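Local coordinates for TCP pilus virulence regulatory protein (Vibrio cholerae, PDB 4MLO), which activates transcription of virulence genes as an AraC-family regulator and binds the fatty acid palmitoleic acid in a pocket inside the protein, at residues Asp169-Ile174 with Glu205-Arg209; Val178-Arg184 with Ile220-Tyr224. One frame throughout, in Å; residues are numbered along the deposited sequence.

Interaction 1: Asp169-Ile174 with Glu205-Arg209; sequences DAMEKI and ELESR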
loop_
_atom_site.group_PDB
_atom_site.type_symbol
_atom_site.label_atom_id
_atom_site.label_comp_id
_atom_site.label_asym_id
_atom_site.label_seq_id
_atom_site.Cartn_x
_atom_site.Cartn_y
_atom_site.Cartn_z
ATOM N N ASP A 169 7.476 12.536 -9.291
ATOM C CA ASP A 169 6.424 11.899 -10.068
ATOM C C ASP A 169 5.116 12.675 -9.939
ATOM O O ASP A 169 4.759 13.128 -8.845
ATOM C CB ASP A 169 6.245 10.479 -9.536
ATOM C CG ASP A 169 5.205 9.702 -10.292
ATOM O OD1 ASP A 169 5.530 9.119 -11.337
ATOM O OD2 ASP A 169 4.056 9.682 -9.822
ATOM N N ALA A 170 4.385 12.795 -11.054
ATOM C CA ALA A 170 3.151 13.586 -11.067
ATOM C C ALA A 170 2.056 12.964 -10.210
ATOM O O ALA A 170 1.242 13.688 -9.624
ATOM C CB ALA A 170 2.626 13.757 -12.482
ATOM N N MET A 171 2.018 11.631 -10.095
ATOM C CA MET A 171 1.004 11.043 -9.238
ATOM C C MET A 171 1.252 11.390 -7.787
ATOM O O MET A 171 0.305 11.628 -7.022
ATOM C CB MET A 171 0.947 9.526 -9.398
ATOM C CG MET A 171 -0.181 8.876 -8.591
ATOM S SD MET A 171 -1.862 9.336 -9.144
ATOM C CE MET A 171 -2.838 8.422 -7.939
ATOM N N GLU A 172 2.518 11.397 -7.377
ATOM C CA GLU A 172 2.842 11.804 -6.011
ATOM C C GLU A 172 2.456 13.265 -5.791
ATOM O O GLU A 172 1.955 13.626 -4.725
ATOM C CB GLU A 172 4.327 11.552 -5.737
ATOM C CG GLU A 172 4.867 12.249 -4.504
ATOM C CD GLU A 172 4.333 11.716 -3.204
ATOM O OE1 GLU A 172 3.761 10.600 -3.178
ATOM O OE2 GLU A 172 4.500 12.430 -2.190
ATOM N N LYS A 173 2.646 14.121 -6.804
ATOM C CA LYS A 173 2.232 15.511 -6.649
ATOM C C LYS A 173 0.721 15.617 -6.440
ATOM O O LYS A 173 0.257 16.372 -5.581
ATOM C CB LYS A 173 2.656 16.336 -7.862
ATOM C CG LYS A 173 4.143 16.620 -7.939
ATOM C CD LYS A 173 4.425 17.520 -9.143
ATOM C CE LYS A 173 5.909 17.623 -9.430
ATOM N NZ LYS A 173 6.659 18.113 -8.245
ATOM N N ILE A 174 -0.055 14.889 -7.238
ATOM C CA ILE A 174 -1.513 14.912 -7.097
ATOM C C ILE A 174 -1.923 14.378 -5.736
ATOM O O ILE A 174 -2.698 15.002 -5.012
ATOM C CB ILE A 174 -2.168 14.098 -8.221
ATOM C CG1 ILE A 174 -1.897 14.722 -9.614
ATOM C CG2 ILE A 174 -3.655 13.880 -7.938
ATOM C CD1 ILE A 174 -2.291 13.784 -10.732
ATOM N N GLU A 205 -2.108 10.122 -15.353
ATOM C CA GLU A 205 -1.897 9.491 -14.049
ATOM C C GLU A 205 -3.123 8.727 -13.605
ATOM O O GLU A 205 -3.014 7.641 -13.013
ATOM C CB GLU A 205 -1.539 10.533 -13.007
ATOM C CG GLU A 205 -0.261 11.341 -13.300
ATOM C CD GLU A 205 0.932 10.501 -13.644
ATOM O OE1 GLU A 205 1.042 9.372 -13.113
ATOM O OE2 GLU A 205 1.771 10.960 -14.470
ATOM N N LEU A 206 -4.296 9.263 -13.892
ATOM C CA LEU A 206 -5.542 8.573 -13.538
ATOM C C LEU A 206 -5.885 7.500 -14.553
ATOM O O LEU A 206 -6.289 6.378 -14.179
ATOM C CB LEU A 206 -6.677 9.592 -13.436
ATOM C CG LEU A 206 -6.721 10.366 -12.099
ATOM C CD1 LEU A 206 -5.591 11.376 -11.990
ATOM C CD2 LEU A 206 -8.028 11.064 -11.875
ATOM N N GLU A 207 -5.750 7.831 -15.840
ATOM C CA GLU A 207 -6.087 6.895 -16.913
ATOM C C GLU A 207 -5.307 5.602 -16.788
ATOM O O GLU A 207 -5.876 4.513 -16.950
ATOM C CB GLU A 207 -5.800 7.534 -18.264
ATOM C CG GLU A 207 -6.819 8.577 -18.673
ATOM C CD GLU A 207 -6.447 9.319 -19.957
ATOM O OE1 GLU A 207 -5.325 9.113 -20.476
ATOM O OE2 GLU A 207 -7.296 10.115 -20.412
ATOM N N SER A 208 -4.009 5.694 -16.498
ATOM C CA SER A 208 -3.145 4.519 -16.431
ATOM C C SER A 208 -3.445 3.679 -15.202
ATOM O O SER A 208 -3.114 2.492 -15.173
ATOM C CB SER A 208 -1.675 4.947 -16.419
ATOM O OG SER A 208 -1.325 5.572 -15.177
ATOM N N ARG A 209 -4.101 4.263 -14.214
ATOM C CA ARG A 209 -4.510 3.574 -12.996
ATOM C C ARG A 209 -5.984 3.174 -13.021
ATOM O O ARG A 209 -6.490 2.624 -12.033
ATOM C CB ARG A 209 -4.202 4.458 -11.796
ATOM C CG ARG A 209 -2.703 4.608 -11.542
ATOM C CD ARG A 209 -2.351 5.557 -10.420
ATOM N NE ARG A 209 -0.908 5.574 -10.142
ATOM C CZ ARG A 209 -0.018 6.271 -10.840
ATOM N NH1 ARG A 209 1.273 6.244 -10.525
ATOM N NH2 ARG A 209 -0.424 7.026 -11.853
HETATM O O HOH W 1 3.224 7.857 -12.055
HETATM O O HOH W 2 4.534 10.172 -14.415
#
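Met171 and Glu205 bring the backbones nearest (CA atoms 5.8 Å apart), where the start of helix 170-180 meets helix 199-207. Met171 CG lies over the centre of one face of the Arg209 guanidinium, 3.4 Å from Arg209 CZ. With CG anti to the backbone N (chi1 -176°) and a bend at chi2, the thioether runs on across the arginine chain. Arg209 NH2 donates to Glu205 O in the guanidinium plane. Arg209 NH2 also forms a salt bridge with Glu205 OE1, 3.0 Å away; the oxygen uses its anti lone pair and sits somewhat out of that plane. Ala170 CB rests 3.5 Å from Glu205 OE2, and Ile174 CD1 packs on Glu205 CB. Asp169 N-caps helix 170-180; its OD2 accepts weakly from Met171 N and Glu172 N. One water donates to Asp169 OD1 (2.7 Å) and Glu205 OE1 and accepts from Arg209 NH1. The helical part meets the cupin-like domain here: Arg209 O accepts from Arg68 and Glu172 OE1 from Asn64, whose O accepts weakly from Arg209 NE. The two carboxylates share this water. Arg209, salt-bridged to Glu205 and only near Asp169, probably offsets part of their repulsion, while its NH2 bonds hold it flat against Met171.

Interaction 2: Val178-Arg184 with Ile220-Tyr224; sequences VKSDITR and IRISY
Ile182 lies against one face of helix 213-230, with Ile220, Arg221 and Tyr224 around its side chain. This helix belongs to the helical part of an AraC-family regulator, whose helix-turn-helix motifs probably bind DNA, as in relatives. Ile182 sits just after helix 170-180, in a type I turn from Asp181 to Arg184. Its two branches part. Chi1 of -170°, anti to the backbone N, puts CG1 on the helix side, and the bend at chi2 carries Ile182 CD1 between Ile220 CG2 and Arg221 CG, each 3.8 Å away. CG2 instead stands over one face of the Tyr224 ring, offset toward the rim. This is a CH-pi contact, with Ile182 CG2 4.0 Å from the Tyr224 ring centroid and 16° off the ring normal.

Ile220 meets three side chains of the other segment. Besides Ile182, Ile220 CG2 meets Lys179 CG at 3.8 Å, the two side chains crossing at about a right angle. Ile220 CD1 touches Val178 CG1 at 4.0 Å. The amine of Lys179 goes on to Asn28, while Val178 also packs on Trp186.

Arg221 runs past Ile182 in the opposite direction. Extended from CG to NE, the Arg221 chain is long enough to bring its guanidinium to the backbone of the turn. The group meets Ile182 O side-on, and the oxygen lies almost in the guanidinium plane. Two N-H groups therefore grip one carbonyl. This restrains the rotation of the guanidinium and ties the turn to the helix. Phe245 also touches the Arg221 side chain, and Arg184 turns its own guanidinium away to a salt bridge with Glu194. The bond from Arg221 NH2 to Ile182 O is 3.0 Å and the more bent. Arg221 NE lies 2.9 Å from Ile182 O, nearly in line with the carbonyl at a C=O...N angle of 163°.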
loop_
_atom_site.group_PDB
_atom_site.type_symbol
_atom_site.label_atom_id
_atom_site.label_comp_id
_atom_site.label_asym_id
_atom_site.label_seq_id
_atom_site.Cartn_x
_atom_site.Cartn_y
_atom_site.Cartn_z
ATOM N N VAL A 178 -3.827 16.280 -2.493
ATOM C CA VAL A 178 -5.119 15.895 -1.938
ATOM C C VAL A 178 -4.992 15.603 -0.447
ATOM O O VAL A 178 -5.859 15.975 0.366
ATOM C CB VAL A 178 -5.661 14.680 -2.715
ATOM C CG1 VAL A 178 -6.915 14.114 -2.045
ATOM C CG2 VAL A 178 -5.987 15.066 -4.144
ATOM N N LYS A 179 -3.919 14.912 -0.070
ATOM C CA LYS A 179 -3.683 14.530 1.316
ATOM C C LYS A 179 -3.358 15.714 2.198
ATOM O O LYS A 179 -3.426 15.577 3.421
ATOM C CB LYS A 179 -2.549 13.523 1.402
ATOM C CG LYS A 179 -2.887 12.173 0.832
ATOM C CD LYS A 179 -1.934 11.129 1.314
ATOM C CE LYS A 179 -0.657 11.094 0.544
ATOM N NZ LYS A 179 0.052 9.789 0.773
ATOM N N SER A 180 -2.981 16.860 1.614
ATOM C CA SER A 180 -2.729 18.058 2.396
ATOM C C SER A 180 -4.006 18.739 2.878
ATOM O O SER A 180 -3.941 19.585 3.786
ATOM C CB SER A 180 -1.896 19.035 1.564
ATOM O OG SER A 180 -2.662 19.763 0.598
ATOM N N ASP A 181 -5.154 18.421 2.280
ATOM C CA ASP A 181 -6.437 18.991 2.652
ATOM C C ASP A 181 -7.513 18.005 2.222
ATOM O O ASP A 181 -8.204 18.225 1.234
ATOM C CB ASP A 181 -6.613 20.361 2.009
ATOM C CG ASP A 181 -7.726 21.153 2.592
ATOM O OD1 ASP A 181 -8.555 20.635 3.375
ATOM O OD2 ASP A 181 -7.839 22.346 2.208
ATOM N N ILE A 182 -7.610 16.903 2.970
ATOM C CA ILE A 182 -8.367 15.741 2.516
ATOM C C ILE A 182 -9.856 16.036 2.363
ATOM O O ILE A 182 -10.534 15.371 1.557
ATOM C CB ILE A 182 -8.105 14.589 3.502
ATOM C CG1 ILE A 182 -8.645 13.260 2.981
ATOM C CG2 ILE A 182 -8.742 14.871 4.849
ATOM C CD1 ILE A 182 -7.930 12.780 1.735
ATOM N N THR A 183 -10.407 17.021 3.123
ATOM C CA THR A 183 -11.828 17.336 3.090
ATOM C C THR A 183 -12.169 18.397 2.059
ATOM O O THR A 183 -13.347 18.656 1.845
ATOM C CB THR A 183 -12.373 17.785 4.480
ATOM O OG1 THR A 183 -11.899 19.098 4.839
ATOM C CG2 THR A 183 -12.003 16.835 5.561
ATOM N N ARG A 184 -11.169 18.985 1.422
ATOM C CA ARG A 184 -11.461 19.986 0.414
ATOM C C ARG A 184 -12.311 19.381 -0.694
ATOM O O ARG A 184 -12.150 18.193 -1.047
ATOM C CB ARG A 184 -10.152 20.550 -0.135
ATOM C CG ARG A 184 -10.327 21.623 -1.199
ATOM C CD ARG A 184 -8.989 22.301 -1.452
ATOM N NE ARG A 184 -9.064 23.103 -2.666
ATOM C CZ ARG A 184 -8.057 23.816 -3.163
ATOM N NH1 ARG A 184 -6.885 23.856 -2.545
ATOM N NH2 ARG A 184 -8.242 24.486 -4.297
ATOM N N ILE A 220 -8.348 7.803 -1.991
ATOM C CA ILE A 220 -7.423 8.424 -1.047
ATOM C C ILE A 220 -8.102 8.651 0.297
ATOM O O ILE A 220 -7.496 8.424 1.364
ATOM C CB ILE A 220 -6.870 9.726 -1.646
ATOM C CG1 ILE A 220 -6.071 9.415 -2.924
ATOM C CG2 ILE A 220 -6.010 10.506 -0.598
ATOM C CD1 ILE A 220 -5.735 10.665 -3.688
ATOM N N ARG A 221 -9.382 9.047 0.276
ATOM C CA ARG A 221 -10.143 9.243 1.514
ATOM C C ARG A 221 -10.369 7.932 2.263
ATOM O O ARG A 221 -10.333 7.922 3.488
ATOM C CB ARG A 221 -11.474 9.924 1.223
ATOM C CG ARG A 221 -11.320 11.396 0.794
ATOM C CD ARG A 221 -12.672 12.076 0.551
ATOM N NE ARG A 221 -12.468 13.530 0.401
ATOM C CZ ARG A 221 -13.229 14.357 -0.283
ATOM N NH1 ARG A 221 -14.301 13.949 -0.931
ATOM N NH2 ARG A 221 -12.872 15.653 -0.333
ATOM N N ILE A 222 -10.559 6.812 1.561
ATOM C CA ILE A 222 -10.694 5.538 2.285
ATOM C C ILE A 222 -9.396 5.184 2.988
ATOM O O ILE A 222 -9.385 4.690 4.128
ATOM C CB ILE A 222 -11.139 4.412 1.328
ATOM C CG1 ILE A 222 -12.605 4.572 0.882
ATOM C CG2 ILE A 222 -10.954 2.988 1.954
ATOM C CD1 ILE A 222 -13.646 4.588 2.000
ATOM N N SER A 223 -8.277 5.373 2.316
ATOM C CA SER A 223 -7.030 5.022 2.963
ATOM C C SER A 223 -6.748 5.951 4.142
ATOM O O SER A 223 -6.186 5.509 5.144
ATOM C CB SER A 223 -5.927 4.992 1.919
ATOM O OG SER A 223 -6.178 3.898 1.037
ATOM N N TYR A 224 -7.207 7.207 4.083
ATOM C CA TYR A 224 -7.145 8.080 5.247
ATOM C C TYR A 224 -7.984 7.529 6.400
ATOM O O TYR A 224 -7.526 7.489 7.555
ATOM C CB TYR A 224 -7.579 9.489 4.815
ATOM C CG TYR A 224 -7.385 10.596 5.816
ATOM C CD1 TYR A 224 -8.334 10.874 6.752
ATOM C CD2 TYR A 224 -6.286 11.448 5.721
ATOM C CE1 TYR A 224 -8.179 11.925 7.663
ATOM C CE2 TYR A 224 -6.125 12.498 6.640
ATOM C CZ TYR A 224 -7.084 12.697 7.618
ATOM O OH TYR A 224 -6.981 13.736 8.546
#

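How the interactions relate
Both contacts use helix 170-180, interaction 1 at its start and interaction 2 at its end and in the turn beyond. Their centres are 15 Å apart. The partners are successive helices, 199-207 and 213-230, and the segments alternate along the chain: 169-174, 178-184, 205-209, 220-224. Helix 170-180 is thus held at both ends by helices that come later in the chain. Leu216 of helix 213-230 also touches Met171, Ile174 and Leu206, so this helix reaches both contacts. The contacts join helices 170-180, 199-207 and 213-230 within the helical part of the chain. Interaction 2 approaches the fatty-acid pocket but does not line it: the Tyr224 side chain is about 11 Å from the bound palmitoleic acid.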